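Long-range contacts in minor fimbrium tip subunit Mfa3 (Porphyromonas gingivalis ATCC 33277, PDB 5NF4), which forms part of the tip of the minor fimbriae, filamentous pili through which the bacterium adheres to host cells and other oral bacteria and builds biofilms: residues 200-205 and 246-251; 288-293 and 303-308; 325-330 and 340-345. All blocks are in the same frame, centred on the assembly; numbering follows the deposited sequence.

Interaction 1. Residues 200-205 and 246-251; sequences DVNIVE and TNQWLG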
loop_
_atom_site.group_PDB
_atom_site.type_symbol
_atom_site.label_atom_id
_atom_site.label_comp_id
_atom_site.label_asym_id
_atom_site.label_seq_id
_atom_site.Cartn_x
_atom_site.Cartn_y
_atom_site.Cartn_z
ATOM N N ASP A 200 -10.158 -1.239 7.978
ATOM C CA ASP A 200 -10.615 -2.324 8.810
ATOM C C ASP A 200 -11.648 -1.772 9.787
ATOM O O ASP A 200 -11.280 -1.156 10.775
ATOM C CB ASP A 200 -9.396 -2.918 9.537
ATOM C CG ASP A 200 -9.670 -4.227 10.216
ATOM O OD1 ASP A 200 -10.840 -4.537 10.529
ATOM O OD2 ASP A 200 -8.674 -4.960 10.459
ATOM N N VAL A 201 -12.934 -1.954 9.494
ATOM C CA VAL A 201 -14.009 -1.387 10.314
ATOM C C VAL A 201 -14.775 -2.472 11.079
ATOM O O VAL A 201 -15.350 -3.400 10.507
ATOM C CB VAL A 201 -14.974 -0.556 9.435
ATOM C CG1 VAL A 201 -16.106 0.013 10.258
ATOM C CG2 VAL A 201 -14.221 0.580 8.744
ATOM N N ASN A 202 -14.765 -2.332 12.401
ATOM C CA ASN A 202 -15.323 -3.319 13.290
ATOM C C ASN A 202 -16.460 -2.758 14.132
ATOM O O ASN A 202 -16.282 -1.771 14.849
ATOM C CB ASN A 202 -14.225 -3.867 14.200
ATOM C CG ASN A 202 -13.088 -4.531 13.410
ATOM O OD1 ASN A 202 -13.106 -5.740 13.179
ATOM N ND2 ASN A 202 -12.135 -3.739 12.966
ATOM N N ILE A 203 -17.637 -3.361 14.012
ATOM C CA ILE A 203 -18.799 -2.908 14.775
ATOM C C ILE A 203 -18.864 -3.710 16.057
ATOM O O ILE A 203 -19.387 -4.832 16.105
ATOM C CB ILE A 203 -20.121 -3.050 13.967
ATOM C CG1 ILE A 203 -19.938 -2.534 12.538
ATOM C CG2 ILE A 203 -21.270 -2.370 14.689
ATOM C CD1 ILE A 203 -19.342 -1.152 12.405
ATOM N N VAL A 204 -18.338 -3.119 17.117
ATOM C CA VAL A 204 -18.297 -3.796 18.407
ATOM C C VAL A 204 -19.679 -3.874 19.090
ATOM O O VAL A 204 -19.947 -4.755 19.895
ATOM C CB VAL A 204 -17.274 -3.094 19.316
ATOM C CG1 VAL A 204 -15.909 -3.108 18.666
ATOM C CG2 VAL A 204 -17.671 -1.676 19.562
ATOM N N GLU A 205 -20.559 -2.949 18.727
ATOM C CA GLU A 205 -21.881 -2.899 19.292
ATOM C C GLU A 205 -22.843 -2.216 18.311
ATOM O O GLU A 205 -22.449 -1.275 17.623
ATOM C CB GLU A 205 -21.790 -2.186 20.648
ATOM C CG GLU A 205 -22.948 -1.410 21.128
ATOM C CD GLU A 205 -22.671 -0.841 22.520
ATOM O OE1 GLU A 205 -21.586 -1.138 23.093
ATOM O OE2 GLU A 205 -23.529 -0.098 23.029
ATOM N N THR A 246 -19.078 -12.160 10.544
ATOM C CA THR A 246 -18.511 -11.449 11.686
ATOM C C THR A 246 -18.945 -9.994 11.619
ATOM O O THR A 246 -19.685 -9.615 10.716
ATOM C CB THR A 246 -16.969 -11.533 11.712
ATOM O OG1 THR A 246 -16.434 -10.734 10.662
ATOM C CG2 THR A 246 -16.508 -12.990 11.549
ATOM N N ASN A 247 -18.467 -9.178 12.557
ATOM C CA ASN A 247 -18.817 -7.754 12.583
ATOM C C ASN A 247 -17.669 -6.891 12.087
ATOM O O ASN A 247 -17.525 -5.710 12.450
ATOM C CB ASN A 247 -19.246 -7.363 13.998
ATOM C CG ASN A 247 -20.522 -8.049 14.408
ATOM O OD1 ASN A 247 -21.324 -8.421 13.553
ATOM N ND2 ASN A 247 -20.721 -8.240 15.718
ATOM N N GLN A 248 -16.874 -7.499 11.209
ATOM C CA GLN A 248 -15.756 -6.848 10.575
ATOM C C GLN A 248 -16.015 -6.620 9.079
ATOM O O GLN A 248 -16.403 -7.545 8.375
ATOM C CB GLN A 248 -14.493 -7.681 10.756
ATOM C CG GLN A 248 -13.280 -7.093 10.029
ATOM C CD GLN A 248 -12.059 -7.999 10.136
ATOM O OE1 GLN A 248 -12.167 -9.229 10.057
ATOM N NE2 GLN A 248 -10.902 -7.398 10.336
ATOM N N TRP A 249 -15.800 -5.378 8.640
ATOM C CA TRP A 249 -15.856 -4.979 7.223
ATOM C C TRP A 249 -14.493 -4.503 6.707
ATOM O O TRP A 249 -13.793 -3.730 7.369
ATOM C CB TRP A 249 -16.893 -3.859 7.011
ATOM C CG TRP A 249 -18.330 -4.372 6.893
ATOM C CD1 TRP A 249 -19.047 -4.532 5.730
ATOM C CD2 TRP A 249 -19.205 -4.786 7.957
ATOM N NE1 TRP A 249 -20.301 -5.020 6.004
ATOM C CE2 TRP A 249 -20.428 -5.192 7.362
ATOM C CE3 TRP A 249 -19.075 -4.863 9.349
ATOM C CZ2 TRP A 249 -21.509 -5.641 8.107
ATOM C CZ3 TRP A 249 -20.153 -5.330 10.095
ATOM C CH2 TRP A 249 -21.358 -5.715 9.470
ATOM N N LEU A 250 -14.139 -4.903 5.489
ATOM C CA LEU A 250 -12.819 -4.554 4.941
ATOM C C LEU A 250 -12.899 -3.874 3.594
ATOM O O LEU A 250 -13.785 -4.168 2.786
ATOM C CB LEU A 250 -11.941 -5.808 4.785
ATOM C CG LEU A 250 -11.570 -6.582 6.040
ATOM C CD1 LEU A 250 -10.750 -7.811 5.625
ATOM C CD2 LEU A 250 -10.785 -5.707 7.030
ATOM N N GLY A 251 -11.936 -2.993 3.369
ATOM C CA GLY A 251 -11.629 -2.494 2.046
ATOM C C GLY A 251 -10.160 -2.097 1.936
ATOM O O GLY A 251 -9.386 -2.140 2.912
#

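Interaction 2. Residues 288-293 and 303-308; sequences YDVPII and QYLPFA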
loop_
_atom_site.group_PDB
_atom_site.type_symbol
_atom_site.label_atom_id
_atom_site.label_comp_id
_atom_site.label_asym_id
_atom_site.label_seq_id
_atom_site.Cartn_x
_atom_site.Cartn_y
_atom_site.Cartn_z
ATOM N N TYR A 288 -23.387 8.685 8.655
ATOM C CA TYR A 288 -22.275 9.200 9.429
ATOM C C TYR A 288 -21.051 9.131 8.570
ATOM O O TYR A 288 -20.743 8.068 8.028
ATOM C CB TYR A 288 -22.050 8.381 10.696
ATOM C CG TYR A 288 -23.225 8.368 11.644
ATOM C CD1 TYR A 288 -24.236 7.417 11.521
ATOM C CD2 TYR A 288 -23.315 9.290 12.679
ATOM C CE1 TYR A 288 -25.316 7.393 12.401
ATOM C CE2 TYR A 288 -24.373 9.267 13.561
ATOM C CZ TYR A 288 -25.376 8.322 13.414
ATOM O OH TYR A 288 -26.406 8.312 14.296
ATOM N N ASP A 289 -20.351 10.251 8.445
ATOM C CA ASP A 289 -19.100 10.279 7.694
ATOM C C ASP A 289 -17.926 10.332 8.653
ATOM O O ASP A 289 -17.889 11.134 9.584
ATOM C CB ASP A 289 -19.059 11.464 6.747
ATOM C CG ASP A 289 -20.053 11.343 5.598
ATOM O OD1 ASP A 289 -20.422 10.214 5.222
ATOM O OD2 ASP A 289 -20.434 12.389 5.045
ATOM N N VAL A 290 -16.978 9.434 8.435
ATOM C CA VAL A 290 -15.841 9.282 9.316
ATOM C C VAL A 290 -14.591 9.503 8.484
ATOM O O VAL A 290 -14.186 8.633 7.733
ATOM C CB VAL A 290 -15.800 7.915 9.957
ATOM C CG1 VAL A 290 -14.608 7.782 10.944
ATOM C CG2 VAL A 290 -17.144 7.633 10.670
ATOM N N PRO A 291 -14.001 10.687 8.584
ATOM C CA PRO A 291 -12.748 10.940 7.850
ATOM C C PRO A 291 -11.652 10.013 8.345
ATOM O O PRO A 291 -11.574 9.732 9.541
ATOM C CB PRO A 291 -12.440 12.413 8.168
ATOM C CG PRO A 291 -13.732 12.991 8.621
ATOM C CD PRO A 291 -14.420 11.861 9.362
ATOM N N ILE A 292 -10.813 9.561 7.423
ATOM C CA ILE A 292 -9.690 8.681 7.724
ATOM C C ILE A 292 -8.437 9.541 7.879
ATOM O O ILE A 292 -8.209 10.440 7.073
ATOM C CB ILE A 292 -9.546 7.639 6.607
ATOM C CG1 ILE A 292 -10.787 6.738 6.581
ATOM C CG2 ILE A 292 -8.286 6.805 6.796
ATOM C CD1 ILE A 292 -10.920 5.956 5.293
ATOM N N ILE A 293 -7.686 9.323 8.956
ATOM C CA ILE A 293 -6.474 10.093 9.236
ATOM C C ILE A 293 -5.321 9.167 9.547
ATOM O O ILE A 293 -5.531 7.989 9.834
ATOM C CB ILE A 293 -6.660 11.047 10.414
ATOM C CG1 ILE A 293 -6.730 10.279 11.756
ATOM C CG2 ILE A 293 -7.930 11.834 10.234
ATOM C CD1 ILE A 293 -7.016 11.158 12.964
ATOM N N GLN A 303 -11.175 12.341 21.696
ATOM C CA GLN A 303 -12.268 11.870 20.850
ATOM C C GLN A 303 -11.878 11.954 19.381
ATOM O O GLN A 303 -11.558 13.026 18.859
ATOM C CB GLN A 303 -13.535 12.677 21.095
ATOM C CG GLN A 303 -14.079 12.565 22.502
ATOM C CD GLN A 303 -15.298 13.428 22.661
ATOM O OE1 GLN A 303 -16.353 13.134 22.100
ATOM N NE2 GLN A 303 -15.151 14.528 23.387
ATOM N N TYR A 304 -11.901 10.806 18.720
ATOM C CA TYR A 304 -11.513 10.729 17.328
ATOM C C TYR A 304 -12.329 11.670 16.450
ATOM O O TYR A 304 -11.764 12.414 15.653
ATOM C CB TYR A 304 -11.659 9.305 16.807
ATOM C CG TYR A 304 -11.206 9.160 15.380
ATOM C CD1 TYR A 304 -9.891 8.858 15.078
ATOM C CD2 TYR A 304 -12.093 9.327 14.323
ATOM C CE1 TYR A 304 -9.464 8.727 13.760
ATOM C CE2 TYR A 304 -11.678 9.203 13.006
ATOM C CZ TYR A 304 -10.358 8.906 12.731
ATOM O OH TYR A 304 -9.921 8.769 11.423
ATOM N N LEU A 305 -13.654 11.674 16.588
ATOM C CA LEU A 305 -14.437 12.316 15.534
ATOM C C LEU A 305 -14.237 13.830 15.423
ATOM O O LEU A 305 -14.072 14.334 14.314
ATOM C CB LEU A 305 -15.919 11.998 15.703
ATOM C CG LEU A 305 -16.281 10.638 15.106
ATOM C CD1 LEU A 305 -17.707 10.277 15.554
ATOM C CD2 LEU A 305 -16.165 10.611 13.571
ATOM N N PRO A 306 -14.229 14.553 16.556
ATOM C CA PRO A 306 -14.024 16.001 16.470
ATOM C C PRO A 306 -12.652 16.355 15.908
ATOM O O PRO A 306 -12.529 17.308 15.154
ATOM C CB PRO A 306 -14.166 16.468 17.921
ATOM C CG PRO A 306 -14.953 15.390 18.600
ATOM C CD PRO A 306 -14.607 14.120 17.915
ATOM N N PHE A 307 -11.636 15.580 16.256
ATOM C CA PHE A 307 -10.294 15.802 15.737
ATOM C C PHE A 307 -10.288 15.553 14.233
ATOM O O PHE A 307 -9.866 16.389 13.422
ATOM C CB PHE A 307 -9.315 14.869 16.446
ATOM C CG PHE A 307 -7.902 14.967 15.958
ATOM C CD1 PHE A 307 -7.251 16.180 15.946
ATOM C CD2 PHE A 307 -7.208 13.840 15.564
ATOM C CE1 PHE A 307 -5.938 16.267 15.511
ATOM C CE2 PHE A 307 -5.912 13.932 15.161
ATOM C CZ PHE A 307 -5.280 15.143 15.130
ATOM N N ALA A 308 -10.784 14.384 13.861
ATOM C CA ALA A 308 -10.807 13.962 12.465
ATOM C C ALA A 308 -11.644 14.890 11.606
ATOM O O ALA A 308 -11.360 15.080 10.420
ATOM C CB ALA A 308 -11.328 12.546 12.353
#

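Interaction 3. Residues 325-330 and 340-345; sequences HYIYRI and KYSICD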
loop_
_atom_site.group_PDB
_atom_site.type_symbol
_atom_site.label_atom_id
_atom_site.label_comp_id
_atom_site.label_asym_id
_atom_site.label_seq_id
_atom_site.Cartn_x
_atom_site.Cartn_y
_atom_site.Cartn_z
ATOM N N HIS A 325 -2.299 -0.165 8.142
ATOM C CA HIS A 325 -3.573 -0.789 8.511
ATOM C C HIS A 325 -4.352 0.176 9.409
ATOM O O HIS A 325 -3.915 0.480 10.529
ATOM C CB HIS A 325 -3.228 -2.111 9.196
ATOM C CG HIS A 325 -4.388 -3.009 9.516
ATOM N ND1 HIS A 325 -4.221 -4.175 10.239
ATOM C CD2 HIS A 325 -5.712 -2.928 9.235
ATOM C CE1 HIS A 325 -5.389 -4.773 10.386
ATOM N NE2 HIS A 325 -6.311 -4.038 9.788
ATOM N N TYR A 326 -5.498 0.645 8.904
ATOM C CA TYR A 326 -6.364 1.614 9.559
ATOM C C TYR A 326 -7.533 0.856 10.177
ATOM O O TYR A 326 -8.356 0.266 9.465
ATOM C CB TYR A 326 -6.848 2.675 8.556
ATOM C CG TYR A 326 -5.714 3.529 8.021
ATOM C CD1 TYR A 326 -4.877 3.043 7.022
ATOM C CD2 TYR A 326 -5.446 4.783 8.551
ATOM C CE1 TYR A 326 -3.783 3.795 6.553
ATOM C CE2 TYR A 326 -4.362 5.561 8.077
ATOM C CZ TYR A 326 -3.535 5.046 7.079
ATOM O OH TYR A 326 -2.428 5.765 6.624
ATOM N N ILE A 327 -7.571 0.852 11.506
ATOM C CA ILE A 327 -8.503 0.013 12.254
ATOM C C ILE A 327 -9.478 0.876 13.047
ATOM O O ILE A 327 -9.079 1.701 13.870
ATOM C CB ILE A 327 -7.744 -0.947 13.202
ATOM C CG1 ILE A 327 -6.753 -1.799 12.399
ATOM C CG2 ILE A 327 -8.720 -1.860 13.960
ATOM C CD1 ILE A 327 -5.706 -2.494 13.252
ATOM N N TYR A 328 -10.768 0.673 12.783
ATOM C CA TYR A 328 -11.832 1.373 13.485
ATOM C C TYR A 328 -12.686 0.405 14.275
ATOM O O TYR A 328 -13.005 -0.708 13.825
ATOM C CB TYR A 328 -12.700 2.166 12.482
ATOM C CG TYR A 328 -11.896 3.270 11.862
ATOM C CD1 TYR A 328 -11.084 3.022 10.765
ATOM C CD2 TYR A 328 -11.889 4.550 12.411
ATOM C CE1 TYR A 328 -10.319 4.022 10.208
ATOM C CE2 TYR A 328 -11.112 5.560 11.861
ATOM C CZ TYR A 328 -10.344 5.290 10.756
ATOM O OH TYR A 328 -9.558 6.282 10.226
ATOM N N ARG A 329 -13.007 0.828 15.494
ATOM C CA ARG A 329 -13.905 0.099 16.367
ATOM C C ARG A 329 -15.068 1.042 16.599
ATOM O O ARG A 329 -14.897 2.129 17.155
ATOM C CB ARG A 329 -13.191 -0.314 17.670
ATOM C CG ARG A 329 -11.933 -1.119 17.351
ATOM C CD ARG A 329 -11.054 -1.378 18.533
ATOM N NE ARG A 329 -10.388 -0.197 19.088
ATOM C CZ ARG A 329 -9.386 0.470 18.518
ATOM N NH1 ARG A 329 -8.933 0.142 17.312
ATOM N NH2 ARG A 329 -8.858 1.504 19.158
ATOM N N ILE A 330 -16.237 0.629 16.124
ATOM C CA ILE A 330 -17.424 1.493 16.116
ATOM C C ILE A 330 -18.603 0.937 16.915
ATOM O O ILE A 330 -18.936 -0.246 16.816
ATOM C CB ILE A 330 -17.886 1.740 14.674
ATOM C CG1 ILE A 330 -16.761 2.373 13.863
ATOM C CG2 ILE A 330 -19.168 2.636 14.675
ATOM C CD1 ILE A 330 -17.061 2.469 12.412
ATOM N N LYS A 340 -13.486 4.490 17.900
ATOM C CA LYS A 340 -12.109 4.367 18.383
ATOM C C LYS A 340 -11.242 3.924 17.220
ATOM O O LYS A 340 -11.714 3.220 16.325
ATOM C CB LYS A 340 -12.018 3.375 19.539
ATOM C CG LYS A 340 -12.717 3.823 20.820
ATOM C CD LYS A 340 -12.112 5.106 21.351
ATOM C CE LYS A 340 -12.804 5.600 22.610
ATOM N NZ LYS A 340 -12.354 4.863 23.817
ATOM N N TYR A 341 -9.972 4.340 17.258
ATOM C CA TYR A 341 -9.078 4.272 16.111
ATOM C C TYR A 341 -7.682 3.848 16.502
ATOM O O TYR A 341 -7.180 4.202 17.573
ATOM C CB TYR A 341 -9.021 5.636 15.440
ATOM C CG TYR A 341 -7.812 5.949 14.564
ATOM C CD1 TYR A 341 -7.824 5.664 13.209
ATOM C CD2 TYR A 341 -6.678 6.574 15.097
ATOM C CE1 TYR A 341 -6.721 5.989 12.393
ATOM C CE2 TYR A 341 -5.590 6.897 14.302
ATOM C CZ TYR A 341 -5.617 6.601 12.956
ATOM O OH TYR A 341 -4.553 6.902 12.140
ATOM N N SER A 342 -7.056 3.102 15.608
ATOM C CA SER A 342 -5.619 2.871 15.680
ATOM C C SER A 342 -5.046 2.701 14.278
ATOM O O SER A 342 -5.752 2.359 13.345
ATOM C CB SER A 342 -5.319 1.653 16.554
ATOM O OG SER A 342 -5.952 0.498 16.056
ATOM N N ILE A 343 -3.758 2.996 14.117
ATOM C CA ILE A 343 -3.074 2.711 12.871
ATOM C C ILE A 343 -1.891 1.817 13.211
ATOM O O ILE A 343 -1.234 2.007 14.224
ATOM C CB ILE A 343 -2.623 4.006 12.168
ATOM C CG1 ILE A 343 -2.000 3.692 10.813
ATOM C CG2 ILE A 343 -1.737 4.818 13.095
ATOM C CD1 ILE A 343 -1.493 4.931 10.075
ATOM N N CYS A 344 -1.650 0.798 12.407
ATOM C CA CYS A 344 -0.477 -0.032 12.649
ATOM C C CYS A 344 0.107 -0.528 11.350
ATOM O O CYS A 344 -0.406 -0.251 10.279
ATOM C CB CYS A 344 -0.823 -1.208 13.562
ATOM S SG CYS A 344 -2.181 -2.214 13.011
ATOM N N ASP A 345 1.224 -1.232 11.447
ATOM C CA ASP A 345 1.804 -1.859 10.277
ATOM C C ASP A 345 0.898 -2.995 9.840
ATOM O O ASP A 345 0.119 -3.537 10.634
ATOM C CB ASP A 345 3.220 -2.378 10.566
ATOM C CG ASP A 345 4.264 -1.272 10.566
ATOM O OD1 ASP A 345 4.102 -0.280 9.815
ATOM O OD2 ASP A 345 5.259 -1.403 11.314
#

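Interaction 1. Residues 200-205 and 246-251
Three backbone hydrogen bonds tie V201 and I203 to W249 and N247. V201 and W249 face each other as a hydrogen-bonded antiparallel pair: V201 N gives to W249 O over 2.9 Å, and W249 N returns one to V201 O. Two residues on, I203 N reaches N247 O at 2.8 Å, so the pairing carries on into the loop that leads to strand 248-254. Between these bonds N202 and Q248 form a non-hydrogen-bonded pair with their CA atoms 4.5 Å apart, and N202 CA sends a CA-H...O contact to N247 O. The strands belong to the beta-rich fold of the Mfa2 family; strand 180-205 lies between strand 248-254, antiparallel to it, and strand 324-332, parallel to it.

On the face of D200, N202 and Q248 the side chains make a polar network. The Q248 chain is fully extended, CG anti to the backbone N (chi1 176°), and lies alongside N202 until NE2 meets D200 OD1 at 2.9 Å. The bond is nearly straight (178°), lies in the amide plane of Q248 and meets OD1 on its syn side, though tilted out of the carboxylate plane. N202 ND2 reaches the same oxygen from the opposite face of the carboxylate, so two amides grip OD1, while OD2 is bonded to H325. These three donors fix the rotation of a buried acid and would be expected to favour its charged form. L250 CD2 rests 3.7 Å from D200 CG, an apolar flank to the carboxylate.

On the face of V201 and W249 the contact is apolar. I203 CG1 touches W249 CZ3 at 3.7 Å, the two side chains meeting at a slant. L210 and I213 of strand 210-216 and L240 of strand 238-242 also pack against W249.

Interaction 2. Residues 288-293 and 303-308
Y304, in the first turn of the short helix 304-308, points its hydroxyl at the carbonyl of P291 at the end of strand 287-291. This is a helix-on-strand contact, in which the single turn of helix crosses the strand at 70° with the axes 8.3 Å apart; nine residues of loop link the two segments.

The polar part centres on one oxygen. Y304 OH donates to P291 O over 2.7 Å, in the carbonyl plane and on a lone pair, and P291 O lies at the edge of the phenol ring. With CG anti to the backbone N (chi1 -177°), the ring leaves the helix in the direction of the strand end. I293 N adds a weak bond to the same hydroxyl, and Y328 OH is a further partner, which gives a buried phenol oxygen several polar neighbours and fixes where its ring can lie.

Apolar contacts flank that ring and run on to the helix end. V290 CG1 comes within 3.9 Å of Y304 CE2, crossing the tyrosine at about a right angle, and its other neighbour is L305 CD2. I293 approaches from the opposite direction to Y304: its CG1 takes the crowded rotamer between backbone N and carbonyl carbon (chi1 72°), and CD1 ends 3.5 Å from Y304 CE1. The same methyl fits against F307, 3.7 Å from CE2, while F307 meets H295 edge-to-face. At the last residue of the helix, A308 CB is 4.1 Å from I293 CG2, and the ring of P291 sits beside the helix end, where P291 CG lies 3.6 Å from A308 O, which is hydrogen-bonded to Y318 OH.

Interaction 3. Residues 325-330 and 340-345
H325 to R329 pair with C344 to K340 in a regular antiparallel hairpin, the axes of the two segments 4.8 Å apart at 165°, held by six backbone hydrogen bonds in three reciprocal pairs centred on H325-C344, I327-S342 and R329-K340.

On the face of Y326, Y328, Y341 and I343, each tyrosine of strand 324-332 lies beside its partner, pointing the same way. I343 CG1 stands over the Y326 ring, toward its rim, a CH-pi contact of 4.2 Å to the ring centroid, and I343 CD1 lies 3.6 Å from Y326 CE2. Y328 and Y341 meet obliquely, planes at 50°, with Y341 CD1 3.5 Å from Y328 CZ.

The face of H325, I327, R329, K340, S342 and C344 is mixed. R329 bends at chi3 (-68°), which folds its guanidinium across the neighbouring strand, one face over K340 C; NH1 gives S342 OG a hydrogen bond of 3.3 Å, with OG tilted from the guanidinium plane. I327 CD1 touches C344 SG at 3.5 Å, and I327 CG1 lies over one face of the H325 ring, whose NE2 is bonded to D200.

Strand 180-205 flanks strand 324-332 on the side away from strand 337-345. The tyrosine face is roofed by helix 304-308 and the loop after strand 287-291: Y304 meets Y328 edge-to-face, and T294 and H295 are hydrogen-bonded to the hydroxyls of Y326 and Y341 respectively.

Along the chain the three contacts come in series, each closing before the next opens, and all lie on the same side of the chain's centre. Interaction 3 links the other two: its centre is about 11 Å from that of interaction 1 and about 12 Å from that of interaction 2, whereas interactions 1 and 2 have centres about 16 Å apart and do not touch. Strands 180-205 and 324-332 are neighbours, so the pairing runs from strand 248-254 through both to strand 337-345. The helix and strand end of interaction 2 lie against the aromatic face of the hairpin 324-345, so in this part of the subunit a helical turn covers the tyrosines of neighbouring strands.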